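Local coordinates for protein poly-beta-1,6-N-acetyl-D-glucosamine N-deacetylase (PDB 4U10) that probably removes N-acetyl groups by hydrolysis from poly-beta-1,6-N-acetyl-D-glucosamine, this zinc-binding chain being the polysaccharide deacetylase part of PgaB, at residues Y9-D14 with P26-A31. Residues are numbered along the deposited sequence; the frame is centred on the assembly and turned at random.
With ZN (zinc ion), chain D.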
loop_
_atom_site.group_PDB
_atom_site.type_symbol
_atom_site.label_atom_id
_atom_site.label_comp_id
_atom_site.label_asym_id
_atom_site.label_seq_id
_atom_site.Cartn_x
_atom_site.Cartn_y
_atom_site.Cartn_z
ATOM N N TYR A 9 -5.253 2.397 -4.217
ATOM C CA TYR A 9 -6.391 1.512 -4.296
ATOM C C TYR A 9 -6.282 0.450 -3.207
ATOM O O TYR A 9 -5.223 0.273 -2.662
ATOM C CB TYR A 9 -6.426 0.743 -5.625
ATOM C CG TYR A 9 -6.781 1.603 -6.845
ATOM C CD1 TYR A 9 -8.101 1.786 -7.245
ATOM C CD2 TYR A 9 -5.773 2.174 -7.621
ATOM C CE1 TYR A 9 -8.391 2.600 -8.354
ATOM C CE2 TYR A 9 -6.059 2.946 -8.758
ATOM C CZ TYR A 9 -7.322 3.170 -9.113
ATOM O OH TYR A 9 -7.566 3.983 -10.232
ATOM N N HIS A 10 -7.386 -0.220 -2.883
ATOM C CA HIS A 10 -7.377 -1.353 -1.946
ATOM C C HIS A 10 -7.963 -2.548 -2.677
ATOM O O HIS A 10 -7.358 -3.026 -3.684
ATOM C CB HIS A 10 -8.111 -0.950 -0.654
ATOM C CG HIS A 10 -7.366 0.093 0.100
ATOM N ND1 HIS A 10 -7.392 1.422 -0.263
ATOM C CD2 HIS A 10 -6.478 -0.005 1.104
ATOM C CE1 HIS A 10 -6.583 2.112 0.510
ATOM N NE2 HIS A 10 -6.022 1.270 1.361
ATOM N N SER A 11 -9.109 -3.036 -2.238
ATOM C CA SER A 11 -9.697 -4.158 -2.943
ATOM C C SER A 11 -10.522 -3.683 -4.132
ATOM O O SER A 11 -11.105 -2.572 -4.112
ATOM C CB SER A 11 -10.524 -5.021 -2.029
ATOM O OG SER A 11 -10.664 -6.247 -2.603
ATOM N N VAL A 12 -10.584 -4.570 -5.129
ATOM C CA VAL A 12 -11.308 -4.408 -6.398
ATOM C C VAL A 12 -12.020 -5.748 -6.693
ATOM O O VAL A 12 -11.416 -6.800 -6.704
ATOM C CB VAL A 12 -10.432 -3.989 -7.589
ATOM C CG1 VAL A 12 -11.295 -3.764 -8.841
ATOM C CG2 VAL A 12 -9.686 -2.692 -7.313
ATOM N N VAL A 13 -13.339 -5.692 -6.854
ATOM C CA VAL A 13 -14.162 -6.865 -7.007
ATOM C C VAL A 13 -14.959 -6.718 -8.325
ATOM O O VAL A 13 -15.227 -5.583 -8.792
ATOM C CB VAL A 13 -15.113 -7.066 -5.797
ATOM C CG1 VAL A 13 -14.323 -7.374 -4.565
ATOM C CG2 VAL A 13 -15.995 -5.867 -5.548
ATOM N N ASP A 14 -15.358 -7.843 -8.920
ATOM C CA ASP A 14 -16.193 -7.806 -10.116
ATOM C C ASP A 14 -17.585 -7.241 -9.815
ATOM O O ASP A 14 -18.147 -6.498 -10.610
ATOM C CB ASP A 14 -16.296 -9.183 -10.753
ATOM C CG ASP A 14 -15.044 -9.530 -11.554
ATOM O OD1 ASP A 14 -14.339 -8.607 -12.073
ATOM O OD2 ASP A 14 -14.748 -10.725 -11.643
ATOM N N PRO A 26 -12.947 -1.280 3.787
ATOM C CA PRO A 26 -13.040 0.062 3.293
ATOM C C PRO A 26 -12.411 0.293 1.886
ATOM O O PRO A 26 -11.444 -0.358 1.523
ATOM C CB PRO A 26 -12.337 0.896 4.376
ATOM C CG PRO A 26 -12.428 0.036 5.619
ATOM C CD PRO A 26 -12.307 -1.354 5.113
ATOM N N GLN A 27 -12.985 1.244 1.148
ATOM C CA GLN A 27 -12.517 1.648 -0.194
ATOM C C GLN A 27 -12.544 0.552 -1.248
ATOM O O GLN A 27 -11.813 0.628 -2.258
ATOM C CB GLN A 27 -11.118 2.268 -0.083
ATOM C CG GLN A 27 -11.196 3.730 0.360
ATOM C CD GLN A 27 -11.600 3.910 1.817
ATOM O OE1 GLN A 27 -10.878 3.487 2.717
ATOM N NE2 GLN A 27 -12.744 4.594 2.050
ATOM N N THR A 28 -13.338 -0.500 -1.029
ATOM C CA THR A 28 -13.483 -1.505 -2.055
ATOM C C THR A 28 -14.264 -0.906 -3.241
ATOM O O THR A 28 -15.291 -0.270 -3.050
ATOM C CB THR A 28 -14.178 -2.778 -1.544
ATOM O OG1 THR A 28 -13.433 -3.355 -0.460
ATOM C CG2 THR A 28 -14.371 -3.821 -2.638
ATOM N N ILE A 29 -13.751 -1.068 -4.470
ATOM C CA ILE A 29 -14.445 -0.573 -5.663
ATOM C C ILE A 29 -14.672 -1.720 -6.666
ATOM O O ILE A 29 -14.212 -2.826 -6.430
ATOM C CB ILE A 29 -13.687 0.558 -6.328
ATOM C CG1 ILE A 29 -12.378 0.062 -6.937
ATOM C CG2 ILE A 29 -13.427 1.664 -5.344
ATOM C CD1 ILE A 29 -11.759 1.114 -7.823
ATOM N N SER A 30 -15.408 -1.433 -7.748
ATOM C CA SER A 30 -15.737 -2.408 -8.766
ATOM C C SER A 30 -14.632 -2.374 -9.791
ATOM O O SER A 30 -13.945 -1.353 -9.984
ATOM C CB SER A 30 -17.099 -2.111 -9.470
ATOM O OG SER A 30 -17.013 -0.865 -10.158
ATOM N N ALA A 31 -14.457 -3.509 -10.422
ATOM C CA ALA A 31 -13.520 -3.645 -11.506
ATOM C C ALA A 31 -13.930 -2.674 -12.632
ATOM O O ALA A 31 -13.076 -2.096 -13.278
ATOM C CB ALA A 31 -13.503 -5.076 -11.961
HETATM ZN ZN ZN D . -4.209 1.692 2.446
HETATM O O HOH W 1 -9.861 0.049 -4.088
HETATM O O HOH W 2 -10.822 -2.556 0.036
HETATM O O HOH W 3 -4.103 0.750 4.209
#
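Three groups grip the carbonyl oxygen of Ser11: Ile29 N donates a hydrogen bond to Ser11 O (3.1 Å), Thr28 CA makes a CA-H...O contact with it, and a water donates to it at 2.9 Å. That same water accepts from His10 N and donates to Gln27 O. Val12-Val13 and Ile29-Ser30 form a short parallel pairing, with Val13 N hydrogen-bonded to Ile29 O at 3.0 Å in the carbonyl plane; at its helix end Ala31 N donates to Val13 O at 2.7 Å, tilted 33° from the plane of the Val13 carbonyl.

Val12 and Ile29 share one face, where branched aliphatic chains suit the extended backbone; Val12 packs against helices 31-42 and 79-91, and Ile29 is buried beside Val12 and Tyr9. With CG1 anti to the backbone N (chi1 -177°), Val12 lays that methyl over Ala31 CA at 3.5 Å, while its CG2 meets Ile29 CG1. The Ile29 chain ends with CD1 at the edge of the Tyr9 ring, 3.7 Å from Tyr9 CE1; the Tyr9 hydroxyl is hydrogen-bonded to His37 ND1. On the other face Val13 CG2 touches Thr28 CG2. Ser30, whose short hydroxyl chain can turn back to Leu33 N, N-caps helix 31-42.

Toward His10 direct pairing gives way to water. A second water accepts from Ser11 N and donates to Pro26 O and Thr28 OG1. Gln27 CB lies close to His10 ND1, and His10 NE2 binds zinc together with Asp74. Direct bonds thus join the strands beyond the metal site, while beside its histidine ligand two waters bridge His10 N, Ser11 N, Pro26 O and Gln27 O, where no direct bond crosses.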